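Local coordinates for putative uncharacterized protein (Mycobacterium avium, PDB 2Z6V) that probably transfers a sulfuryl group from the donor PAPS to an acceptor whose identity is not established, at residues 112-117 and 397-402; 280-285 and 309-314; 321-326 and 331-336. All coordinates share one frame; numbering follows the deposited sequence.

Contact 1 of 3, residues 112-117 and 397-402; sequences LGMPRT and PIFAEY. With PLM (palmitic acid), chain C.
Met114 places CG beside its backbone N and anti to its carbonyl carbon (chi1 -55°), runs on extended, and then bends at chi3 (-74°) so that its methyl end turns to Tyr402. Tyr402 comes from the opposite direction, with CG anti to the backbone N (chi1 -177°), and the two side chains meet at their ends, Met114 CE lying 3.7 Å from Tyr402 OH. The thioether sulfur also lies near two aromatic rings of helix 392-405, in different directions. Met114 SD is 5.1 Å from the centroid of the Phe399 ring and 5.2 Å from that of the Tyr402 ring, both approaches being oblique, and these are Met-aromatic contacts. Residues 112-117 leave the middle strand, 109-113, of the five-stranded parallel sheet and enter the loop that, in sulfotransferases, typically receives the 5'-phosphosulfate of PAPS. The same role is probable here, although no donor nucleotide is part of the contact. Gly113 adopts backbone angles at which a CB would press on the carbonyl O of Leu112. Thr117 OG1 bonds to Met114 O at 3.3 Å and closes the turn. A water joins the loop to the helix: it accepts from Met114 N at 3.0 Å and is hydrogen-bonded to Tyr402 OH, also at 3.0 Å. The phenol oxygen has a further hydrogen-bonding partner in His272 ND1, so two polar groups hold this buried end. On the palmitic acid side of the loop, Pro115 CB touches the terminal carbon CG of the fatty acid at 3.7 Å.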
loop_
_atom_site.group_PDB
_atom_site.type_symbol
_atom_site.label_atom_id
_atom_site.label_comp_id
_atom_site.label_asym_id
_atom_site.label_seq_id
_atom_site.Cartn_x
_atom_site.Cartn_y
_atom_site.Cartn_z
ATOM N N LEU A 112 -0.525 -0.931 9.957
ATOM C CA LEU A 112 -0.314 -2.225 9.319
ATOM C C LEU A 112 -1.395 -3.218 9.715
ATOM O O LEU A 112 -2.250 -2.916 10.543
ATOM C CB LEU A 112 1.061 -2.768 9.718
ATOM C CG LEU A 112 1.326 -2.873 11.230
ATOM C CD1 LEU A 112 0.713 -4.158 11.782
ATOM C CD2 LEU A 112 2.824 -2.855 11.493
ATOM N N GLY A 113 -1.347 -4.405 9.126
ATOM C CA GLY A 113 -2.334 -5.426 9.439
ATOM C C GLY A 113 -2.799 -6.136 8.184
ATOM O O GLY A 113 -2.051 -6.240 7.213
ATOM N N MET A 114 -4.029 -6.633 8.194
ATOM C CA MET A 114 -4.561 -7.316 7.020
ATOM C C MET A 114 -5.118 -6.286 6.047
ATOM O O MET A 114 -5.421 -5.148 6.425
ATOM C CB MET A 114 -5.721 -8.241 7.387
ATOM C CG MET A 114 -5.463 -9.274 8.457
ATOM S SD MET A 114 -6.972 -10.242 8.770
ATOM C CE MET A 114 -7.970 -9.031 9.683
ATOM N N PRO A 115 -5.235 -6.663 4.764
ATOM C CA PRO A 115 -5.794 -5.697 3.814
ATOM C C PRO A 115 -7.311 -5.754 4.018
ATOM O O PRO A 115 -7.824 -6.715 4.600
ATOM C CB PRO A 115 -5.357 -6.253 2.460
ATOM C CG PRO A 115 -5.316 -7.735 2.705
ATOM C CD PRO A 115 -4.665 -7.832 4.065
ATOM N N ARG A 116 -8.027 -4.730 3.575
ATOM C CA ARG A 116 -9.482 -4.715 3.712
ATOM C C ARG A 116 -9.965 -4.526 5.149
ATOM O O ARG A 116 -11.027 -5.026 5.515
ATOM C CB ARG A 116 -10.085 -6.017 3.157
ATOM C CG ARG A 116 -9.478 -6.472 1.842
ATOM C CD ARG A 116 -9.403 -5.312 0.872
ATOM N NE ARG A 116 -10.710 -4.689 0.705
ATOM C CZ ARG A 116 -10.912 -3.532 0.089
ATOM N NH1 ARG A 116 -9.888 -2.861 -0.419
ATOM N NH2 ARG A 116 -12.144 -3.055 -0.023
ATOM N N THR A 117 -9.198 -3.806 5.961
ATOM C CA THR A 117 -9.588 -3.563 7.343
ATOM C C THR A 117 -10.369 -2.263 7.512
ATOM O O THR A 117 -10.762 -1.921 8.627
ATOM C CB THR A 117 -8.362 -3.520 8.281
ATOM O OG1 THR A 117 -7.313 -2.773 7.658
ATOM C CG2 THR A 117 -7.876 -4.925 8.599
ATOM N N PRO A 397 -8.902 -21.947 11.748
ATOM C CA PRO A 397 -7.564 -22.285 12.250
ATOM C C PRO A 397 -6.490 -21.235 11.952
ATOM O O PRO A 397 -5.565 -21.036 12.744
ATOM C CB PRO A 397 -7.277 -23.631 11.587
ATOM C CG PRO A 397 -8.031 -23.542 10.312
ATOM C CD PRO A 397 -9.344 -22.938 10.754
ATOM N N ILE A 398 -6.612 -20.567 10.809
ATOM C CA ILE A 398 -5.658 -19.530 10.416
ATOM C C ILE A 398 -5.701 -18.328 11.373
ATOM O O ILE A 398 -4.658 -17.787 11.746
ATOM C CB ILE A 398 -5.954 -19.022 8.967
ATOM C CG1 ILE A 398 -5.590 -20.098 7.949
ATOM C CG2 ILE A 398 -5.155 -17.764 8.664
ATOM C CD1 ILE A 398 -4.125 -20.439 7.944
ATOM N N PHE A 399 -6.907 -17.928 11.775
ATOM C CA PHE A 399 -7.088 -16.771 12.645
ATOM C C PHE A 399 -7.429 -17.108 14.089
ATOM O O PHE A 399 -7.814 -16.226 14.857
ATOM C CB PHE A 399 -8.198 -15.876 12.085
ATOM C CG PHE A 399 -8.048 -15.555 10.625
ATOM C CD1 PHE A 399 -6.973 -14.793 10.170
ATOM C CD2 PHE A 399 -8.982 -16.013 9.702
ATOM C CE1 PHE A 399 -6.836 -14.490 8.818
ATOM C CE2 PHE A 399 -8.854 -15.717 8.351
ATOM C CZ PHE A 399 -7.780 -14.953 7.907
ATOM N N ALA A 400 -7.294 -18.378 14.457
ATOM C CA ALA A 400 -7.606 -18.820 15.814
ATOM C C ALA A 400 -6.912 -17.967 16.868
ATOM O O ALA A 400 -7.573 -17.345 17.699
ATOM C CB ALA A 400 -7.216 -20.282 15.986
ATOM N N GLU A 401 -5.582 -17.941 16.829
ATOM C CA GLU A 401 -4.802 -17.164 17.787
ATOM C C GLU A 401 -5.204 -15.703 17.695
ATOM O O GLU A 401 -5.560 -15.080 18.688
ATOM C CB GLU A 401 -3.306 -17.287 17.491
ATOM C CG GLU A 401 -2.416 -16.752 18.607
ATOM C CD GLU A 401 -1.006 -16.419 18.140
ATOM O OE1 GLU A 401 -0.460 -17.147 17.280
ATOM O OE2 GLU A 401 -0.437 -15.428 18.652
ATOM N N TYR A 402 -5.142 -15.171 16.481
ATOM C CA TYR A 402 -5.491 -13.786 16.206
ATOM C C TYR A 402 -6.795 -13.353 16.878
ATOM O O TYR A 402 -6.837 -12.338 17.575
ATOM C CB TYR A 402 -5.603 -13.587 14.694
ATOM C CG TYR A 402 -5.899 -12.165 14.279
ATOM C CD1 TYR A 402 -4.989 -11.145 14.541
ATOM C CD2 TYR A 402 -7.081 -11.841 13.611
ATOM C CE1 TYR A 402 -5.243 -9.840 14.150
ATOM C CE2 TYR A 402 -7.344 -10.535 13.216
ATOM C CZ TYR A 402 -6.419 -9.541 13.488
ATOM O OH TYR A 402 -6.651 -8.242 13.103
HETATM C C1 PLM C . -1.801 -9.277 -4.399
HETATM O O1 PLM C . -1.623 -10.514 -4.417
HETATM O O2 PLM C . -1.260 -8.447 -5.162
HETATM C C2 PLM C . -2.769 -8.716 -3.354
HETATM C C3 PLM C . -2.460 -9.267 -1.961
HETATM C C4 PLM C . -3.323 -8.625 -0.873
HETATM C C5 PLM C . -3.096 -7.113 -0.789
HETATM C C6 PLM C . -3.885 -6.358 -1.860
HETATM C C7 PLM C . -3.399 -4.911 -1.956
HETATM C C8 PLM C . -2.029 -4.845 -2.633
HETATM C C9 PLM C . -1.148 -3.806 -1.940
HETATM C CA PLM C . -1.861 -2.458 -1.818
HETATM C CB PLM C . -1.228 -1.589 -0.728
HETATM C CC PLM C . -1.218 -2.348 0.600
HETATM C CD PLM C . -0.058 -3.345 0.651
HETATM C CE PLM C . -0.292 -4.458 1.675
HETATM C CF PLM C . -1.487 -5.317 1.256
HETATM C CG PLM C . -1.668 -6.527 2.173
HETATM O O HOH W 1 -5.090 -6.840 10.944
#

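Contact 2 of 3, residues 280-285 and 309-314; sequences GSLCNL and MWQMRY. With PLM (palmitic acid), chain C.
Leu282 and Gln311 line a buried pocket that holds palmitic acid between helix 275-285 and helix 301-326, two of the helices in the crossover linking strand 267-272 to strand 331-335 of the parallel sheet. Its position is consistent with an acceptor-binding cleft of a sulfotransferase, though nothing identifies the fatty acid as a substrate. The helices are well separated here, the nearest CA atoms, those of Leu282 and Met312, being 9.0 Å apart, and side chains and ligand bridge the distance. Leu282 carries CG anti to its backbone N (chi1 179°), which extends its isobutyl group toward helix 301-326. Its CD2 reaches Met312 SD at 4.4 Å, a loose van der Waals contact, and the Leu282 and Gln311 side chains cross at about a right angle. The extended Gln311 chain carries its amide to the carboxyl end of the ligand, where Gln311 NE2 donates to palmitate O1 at 3.3 Å with an N-H...O angle of 157°; the exact placement of this amide is uncertain, because its oxygen sits too close to the acyl chain. The same NE2 has a weak second bond to Asp205 OD2, which may limit rotation of the amide. Met312 also touches Phe399 of helix 392-405 and Met114. Near C4 to C6 the leucines of helix 275-285 supply aliphatic contacts: Leu282 CD2 lies 3.8 Å from palmitate C4, and three residues further along the helix Leu285 CD2 lies 4.0 Å from palmitate C6.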
loop_
_atom_site.group_PDB
_atom_site.type_symbol
_atom_site.label_atom_id
_atom_site.label_comp_id
_atom_site.label_asym_id
_atom_site.label_seq_id
_atom_site.Cartn_x
_atom_site.Cartn_y
_atom_site.Cartn_z
ATOM N N GLY A 280 -12.605 -12.512 2.337
ATOM C CA GLY A 280 -13.467 -12.559 1.172
ATOM C C GLY A 280 -13.379 -11.256 0.405
ATOM O O GLY A 280 -13.509 -11.229 -0.824
ATOM N N SER A 281 -13.158 -10.171 1.143
ATOM C CA SER A 281 -13.036 -8.854 0.544
ATOM C C SER A 281 -11.740 -8.802 -0.257
ATOM O O SER A 281 -11.673 -8.137 -1.292
ATOM C CB SER A 281 -13.033 -7.778 1.632
ATOM O OG SER A 281 -12.954 -6.481 1.068
ATOM N N LEU A 282 -10.715 -9.512 0.212
ATOM C CA LEU A 282 -9.433 -9.535 -0.495
ATOM C C LEU A 282 -9.611 -10.202 -1.850
ATOM O O LEU A 282 -9.178 -9.667 -2.865
ATOM C CB LEU A 282 -8.352 -10.285 0.301
ATOM C CG LEU A 282 -6.998 -10.339 -0.427
ATOM C CD1 LEU A 282 -6.539 -8.923 -0.740
ATOM C CD2 LEU A 282 -5.956 -11.049 0.415
ATOM N N CYS A 283 -10.252 -11.366 -1.852
ATOM C CA CYS A 283 -10.503 -12.118 -3.079
ATOM C C CYS A 283 -11.295 -11.292 -4.082
ATOM O O CYS A 283 -11.085 -11.379 -5.296
ATOM C CB CYS A 283 -11.293 -13.392 -2.775
ATOM S SG CYS A 283 -10.406 -14.627 -1.826
ATOM N N ASN A 284 -12.223 -10.500 -3.564
ATOM C CA ASN A 284 -13.050 -9.670 -4.411
ATOM C C ASN A 284 -12.216 -8.528 -4.980
ATOM O O ASN A 284 -12.359 -8.162 -6.151
ATOM C CB ASN A 284 -14.237 -9.136 -3.603
ATOM C CG ASN A 284 -15.187 -8.308 -4.443
ATOM O OD1 ASN A 284 -15.651 -8.755 -5.496
ATOM N ND2 ASN A 284 -15.487 -7.094 -3.979
ATOM N N LEU A 285 -11.332 -7.979 -4.152
ATOM C CA LEU A 285 -10.481 -6.875 -4.576
ATOM C C LEU A 285 -9.665 -7.253 -5.802
ATOM O O LEU A 285 -9.448 -6.428 -6.694
ATOM C CB LEU A 285 -9.527 -6.470 -3.444
ATOM C CG LEU A 285 -8.645 -5.237 -3.687
ATOM C CD1 LEU A 285 -9.532 -4.011 -3.787
ATOM C CD2 LEU A 285 -7.640 -5.064 -2.564
ATOM N N MET A 309 -6.176 -17.053 1.576
ATOM C CA MET A 309 -6.026 -17.649 2.899
ATOM C C MET A 309 -4.555 -17.723 3.290
ATOM O O MET A 309 -4.184 -17.403 4.413
ATOM C CB MET A 309 -6.624 -19.054 2.909
ATOM C CG MET A 309 -6.424 -19.801 4.210
ATOM S SD MET A 309 -6.928 -21.524 4.071
ATOM C CE MET A 309 -8.698 -21.360 4.061
ATOM N N TRP A 310 -3.730 -18.154 2.344
ATOM C CA TRP A 310 -2.293 -18.278 2.544
ATOM C C TRP A 310 -1.689 -16.903 2.848
ATOM O O TRP A 310 -0.875 -16.756 3.762
ATOM C CB TRP A 310 -1.670 -18.868 1.279
ATOM C CG TRP A 310 -0.177 -18.941 1.273
ATOM C CD1 TRP A 310 0.599 -19.970 1.721
ATOM C CD2 TRP A 310 0.725 -17.956 0.752
ATOM N NE1 TRP A 310 1.931 -19.692 1.504
ATOM C CE2 TRP A 310 2.035 -18.460 0.912
ATOM C CE3 TRP A 310 0.552 -16.697 0.160
ATOM C CZ2 TRP A 310 3.167 -17.748 0.504
ATOM C CZ3 TRP A 310 1.678 -15.990 -0.248
ATOM C CH2 TRP A 310 2.969 -16.519 -0.074
ATOM N N GLN A 311 -2.095 -15.897 2.081
ATOM C CA GLN A 311 -1.594 -14.548 2.275
ATOM C C GLN A 311 -2.032 -13.961 3.613
ATOM O O GLN A 311 -1.241 -13.311 4.305
ATOM C CB GLN A 311 -2.056 -13.641 1.137
ATOM C CG GLN A 311 -1.199 -13.741 -0.102
ATOM C CD GLN A 311 -1.596 -12.726 -1.153
ATOM O OE1 GLN A 311 -1.986 -11.614 -0.826
ATOM N NE2 GLN A 311 -1.481 -13.098 -2.415
ATOM N N MET A 312 -3.290 -14.178 3.977
ATOM C CA MET A 312 -3.786 -13.665 5.242
ATOM C C MET A 312 -3.024 -14.256 6.422
ATOM O O MET A 312 -2.756 -13.554 7.394
ATOM C CB MET A 312 -5.285 -13.946 5.391
ATOM C CG MET A 312 -6.152 -13.062 4.508
ATOM S SD MET A 312 -5.820 -11.312 4.798
ATOM C CE MET A 312 -7.423 -10.699 5.302
ATOM N N ARG A 313 -2.668 -15.536 6.342
ATOM C CA ARG A 313 -1.932 -16.170 7.429
ATOM C C ARG A 313 -0.668 -15.369 7.766
ATOM O O ARG A 313 -0.372 -15.128 8.937
ATOM C CB ARG A 313 -1.567 -17.611 7.065
ATOM C CG ARG A 313 -0.775 -18.325 8.147
ATOM C CD ARG A 313 -0.832 -19.838 7.989
ATOM N NE ARG A 313 -0.404 -20.300 6.668
ATOM C CZ ARG A 313 0.816 -20.124 6.164
ATOM N NH1 ARG A 313 1.746 -19.488 6.866
ATOM N NH2 ARG A 313 1.113 -20.594 4.957
ATOM N N TYR A 314 0.073 -14.951 6.743
ATOM C CA TYR A 314 1.278 -14.164 6.961
ATOM C C TYR A 314 0.939 -12.800 7.551
ATOM O O TYR A 314 1.698 -12.258 8.354
ATOM C CB TYR A 314 2.034 -13.952 5.653
ATOM C CG TYR A 314 2.798 -15.154 5.161
ATOM C CD1 TYR A 314 2.142 -16.255 4.620
ATOM C CD2 TYR A 314 4.187 -15.166 5.189
ATOM C CE1 TYR A 314 2.856 -17.334 4.112
ATOM C CE2 TYR A 314 4.907 -16.231 4.689
ATOM C CZ TYR A 314 4.243 -17.311 4.146
ATOM O OH TYR A 314 4.979 -18.344 3.608
HETATM C C1 PLM C . -1.801 -9.277 -4.399
HETATM O O1 PLM C . -1.623 -10.514 -4.417
HETATM O O2 PLM C . -1.260 -8.447 -5.162
HETATM C C2 PLM C . -2.769 -8.716 -3.354
HETATM C C3 PLM C . -2.460 -9.267 -1.961
HETATM C C4 PLM C . -3.323 -8.625 -0.873
HETATM C C5 PLM C . -3.096 -7.113 -0.789
HETATM C C6 PLM C . -3.885 -6.358 -1.860
HETATM C C7 PLM C . -3.399 -4.911 -1.956
HETATM C C8 PLM C . -2.029 -4.845 -2.633
HETATM C C9 PLM C . -1.148 -3.806 -1.940
HETATM C CA PLM C . -1.861 -2.458 -1.818
HETATM C CB PLM C . -1.228 -1.589 -0.728
HETATM C CC PLM C . -1.218 -2.348 0.600
HETATM C CD PLM C . -0.058 -3.345 0.651
HETATM C CE PLM C . -0.292 -4.458 1.675
HETATM C CF PLM C . -1.487 -5.317 1.256
HETATM C CG PLM C . -1.668 -6.527 2.173
#

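Contact 3 of 3, residues 321-326 and 331-336; sequences RARERI and FFHMYY
The Phe331 ring is touched at one corner by two residues of helix 321-326: its CE2 lies 3.6 Å from Arg323 CB and 4.0 Å from Ile326 CD1, each coming in obliquely. A second flat group, the Arg323 guanidinium, has the His333 imidazole at its edge and near its plane, and the guanidinium plane is turned 42° from that of the Phe331 ring. Arg323 sets CG anti to the backbone N (chi1 169°) and stays extended as far as NE; its CB and CG touch the corner of the Phe331 ring, while its charged end passes on to His333, two residues along the strand. The Ile326 and Phe331 side chains cross at about a right angle. The helix ends a beta-alpha-beta crossover: a short turn leads from it into edge strand 331-335, which pairs in parallel with strand 267-272, and the N-to-C directions of helix segment and strand lie 136° apart. Phe331 also packs on Leu268 of that neighbouring strand and on Ile256 of helix 256-262. The charged end of Arg323 is matched within the connecting turn, where Asp328 OD1 forms a salt bridge with NE. Asp328 also touches His333, so this carboxylate would probably offset the effect of the arginine's charge on the imidazole, while the arginine's hydrocarbon part serves as an apolar surface for Phe331.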
loop_
_atom_site.group_PDB
_atom_site.type_symbol
_atom_site.label_atom_id
_atom_site.label_comp_id
_atom_site.label_asym_id
_atom_site.label_seq_id
_atom_site.Cartn_x
_atom_site.Cartn_y
_atom_site.Cartn_z
ATOM N N ARG A 321 4.040 -12.730 15.977
ATOM C CA ARG A 321 5.335 -13.150 16.491
ATOM C C ARG A 321 6.155 -11.947 16.944
ATOM O O ARG A 321 6.805 -11.994 17.990
ATOM C CB ARG A 321 6.126 -13.919 15.424
ATOM C CG ARG A 321 5.521 -15.257 15.024
ATOM C CD ARG A 321 5.284 -16.170 16.234
ATOM N NE ARG A 321 3.858 -16.396 16.445
ATOM C CZ ARG A 321 3.213 -16.146 17.582
ATOM N NH1 ARG A 321 3.860 -15.661 18.631
ATOM N NH2 ARG A 321 1.908 -16.370 17.666
ATOM N N ALA A 322 6.130 -10.874 16.157
ATOM C CA ALA A 322 6.886 -9.669 16.484
ATOM C C ALA A 322 6.382 -9.040 17.774
ATOM O O ALA A 322 7.163 -8.513 18.566
ATOM C CB ALA A 322 6.792 -8.668 15.345
ATOM N N ARG A 323 5.069 -9.101 17.971
ATOM C CA ARG A 323 4.427 -8.549 19.159
ATOM C C ARG A 323 4.816 -9.361 20.395
ATOM O O ARG A 323 5.042 -8.811 21.476
ATOM C CB ARG A 323 2.904 -8.563 18.971
ATOM C CG ARG A 323 2.094 -8.271 20.222
ATOM C CD ARG A 323 0.614 -8.194 19.893
ATOM N NE ARG A 323 -0.204 -7.950 21.078
ATOM C CZ ARG A 323 -0.453 -8.861 22.009
ATOM N NH1 ARG A 323 0.052 -10.081 21.887
ATOM N NH2 ARG A 323 -1.198 -8.553 23.065
ATOM N N GLU A 324 4.894 -10.674 20.228
ATOM C CA GLU A 324 5.258 -11.542 21.332
ATOM C C GLU A 324 6.678 -11.214 21.789
ATOM O O GLU A 324 6.991 -11.259 22.980
ATOM C CB GLU A 324 5.166 -13.012 20.903
ATOM C CG GLU A 324 5.643 -13.994 21.960
ATOM C CD GLU A 324 5.345 -15.440 21.612
ATOM O OE1 GLU A 324 5.715 -15.885 20.504
ATOM O OE2 GLU A 324 4.745 -16.140 22.456
ATOM N N ARG A 325 7.521 -10.845 20.833
ATOM C CA ARG A 325 8.910 -10.539 21.120
ATOM C C ARG A 325 9.175 -9.152 21.682
ATOM O O ARG A 325 9.943 -9.020 22.636
ATOM C CB ARG A 325 9.755 -10.752 19.860
ATOM C CG ARG A 325 11.188 -10.273 19.989
ATOM C CD ARG A 325 12.019 -10.740 18.811
ATOM N NE ARG A 325 11.514 -10.233 17.536
ATOM C CZ ARG A 325 11.692 -8.990 17.101
ATOM N NH1 ARG A 325 12.373 -8.116 17.839
ATOM N NH2 ARG A 325 11.183 -8.616 15.934
ATOM N N ILE A 326 8.539 -8.128 21.110
ATOM C CA ILE A 326 8.769 -6.752 21.552
ATOM C C ILE A 326 7.734 -6.154 22.512
ATOM O O ILE A 326 7.964 -5.083 23.083
ATOM C CB ILE A 326 8.939 -5.806 20.332
ATOM C CG1 ILE A 326 7.596 -5.613 19.614
ATOM C CG2 ILE A 326 9.993 -6.384 19.369
ATOM C CD1 ILE A 326 7.685 -4.758 18.377
ATOM N N PHE A 331 2.479 -1.337 20.098
ATOM C CA PHE A 331 1.373 -1.213 19.158
ATOM C C PHE A 331 0.171 -0.457 19.717
ATOM O O PHE A 331 -0.007 -0.339 20.933
ATOM C CB PHE A 331 0.860 -2.597 18.748
ATOM C CG PHE A 331 1.890 -3.481 18.126
ATOM C CD1 PHE A 331 1.978 -3.600 16.746
ATOM C CD2 PHE A 331 2.757 -4.223 18.920
ATOM C CE1 PHE A 331 2.916 -4.450 16.160
ATOM C CE2 PHE A 331 3.699 -5.076 18.349
ATOM C CZ PHE A 331 3.779 -5.190 16.965
ATOM N N PHE A 332 -0.646 0.058 18.804
ATOM C CA PHE A 332 -1.889 0.710 19.175
ATOM C C PHE A 332 -2.897 -0.114 18.394
ATOM O O PHE A 332 -2.688 -0.378 17.212
ATOM C CB PHE A 332 -1.985 2.163 18.706
ATOM C CG PHE A 332 -3.300 2.792 19.060
ATOM C CD1 PHE A 332 -3.487 3.388 20.306
ATOM C CD2 PHE A 332 -4.399 2.658 18.212
ATOM C CE1 PHE A 332 -4.748 3.828 20.705
ATOM C CE2 PHE A 332 -5.668 3.096 18.602
ATOM C CZ PHE A 332 -5.842 3.679 19.852
ATOM N N HIS A 333 -3.982 -0.533 19.027
ATOM C CA HIS A 333 -4.939 -1.341 18.293
ATOM C C HIS A 333 -6.171 -0.593 17.850
ATOM O O HIS A 333 -6.988 -0.150 18.651
ATOM C CB HIS A 333 -5.303 -2.588 19.095
ATOM C CG HIS A 333 -4.134 -3.488 19.320
ATOM N ND1 HIS A 333 -3.577 -3.690 20.565
ATOM C CD2 HIS A 333 -3.349 -4.156 18.443
ATOM C CE1 HIS A 333 -2.498 -4.441 20.443
ATOM N NE2 HIS A 333 -2.336 -4.736 19.166
ATOM N N MET A 334 -6.282 -0.456 16.541
ATOM C CA MET A 334 -7.395 0.241 15.935
ATOM C C MET A 334 -8.375 -0.781 15.364
ATOM O O MET A 334 -8.057 -1.507 14.423
ATOM C CB MET A 334 -6.862 1.158 14.844
ATOM C CG MET A 334 -7.904 1.980 14.149
ATOM S SD MET A 334 -7.076 2.973 12.923
ATOM C CE MET A 334 -6.790 1.744 11.622
ATOM N N TYR A 335 -9.562 -0.835 15.954
ATOM C CA TYR A 335 -10.594 -1.768 15.531
ATOM C C TYR A 335 -11.567 -1.116 14.566
ATOM O O TYR A 335 -11.984 0.027 14.759
ATOM C CB TYR A 335 -11.357 -2.289 16.749
ATOM C CG TYR A 335 -10.508 -3.116 17.689
ATOM C CD1 TYR A 335 -10.369 -4.493 17.508
ATOM C CD2 TYR A 335 -9.820 -2.516 18.745
ATOM C CE1 TYR A 335 -9.564 -5.258 18.363
ATOM C CE2 TYR A 335 -9.012 -3.266 19.599
ATOM C CZ TYR A 335 -8.889 -4.634 19.406
ATOM O OH TYR A 335 -8.101 -5.374 20.261
ATOM N N TYR A 336 -11.924 -1.854 13.523
ATOM C CA TYR A 336 -12.868 -1.368 12.527
ATOM C C TYR A 336 -14.177 -0.932 13.186
ATOM O O TYR A 336 -14.713 0.140 12.886
ATOM C CB TYR A 336 -13.156 -2.470 11.509
ATOM C CG TYR A 336 -14.220 -2.108 10.508
ATOM C CD1 TYR A 336 -14.018 -1.078 9.592
ATOM C CD2 TYR A 336 -15.439 -2.786 10.480
ATOM C CE1 TYR A 336 -15.005 -0.731 8.668
ATOM C CE2 TYR A 336 -16.432 -2.446 9.562
ATOM C CZ TYR A 336 -16.206 -1.420 8.659
ATOM O OH TYR A 336 -17.173 -1.089 7.738
#

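How the contacts relate
Along the chain, contacts 2 and 3 follow one another inside the long loop closed by contact 1. Contact 1 has its centre about 9 Å from that of contact 2 and about 11 Å from that of contact 3, whereas the centres of contacts 2 and 3 are about 20 Å apart; these two contacts do not touch, though both use helix 301-326. Arg116 and Ser281 probably share a hydrogen bond between contacts 1 and 2, and a Glu401-Arg321 salt bridge ties contact 1 to contact 3. Contacts 1 and 3 reach the same parallel sheet, while contacts 1 and 2 both meet palmitic acid; helix 392-405 thus packs against the probable donor loop, close to the ligand pocket.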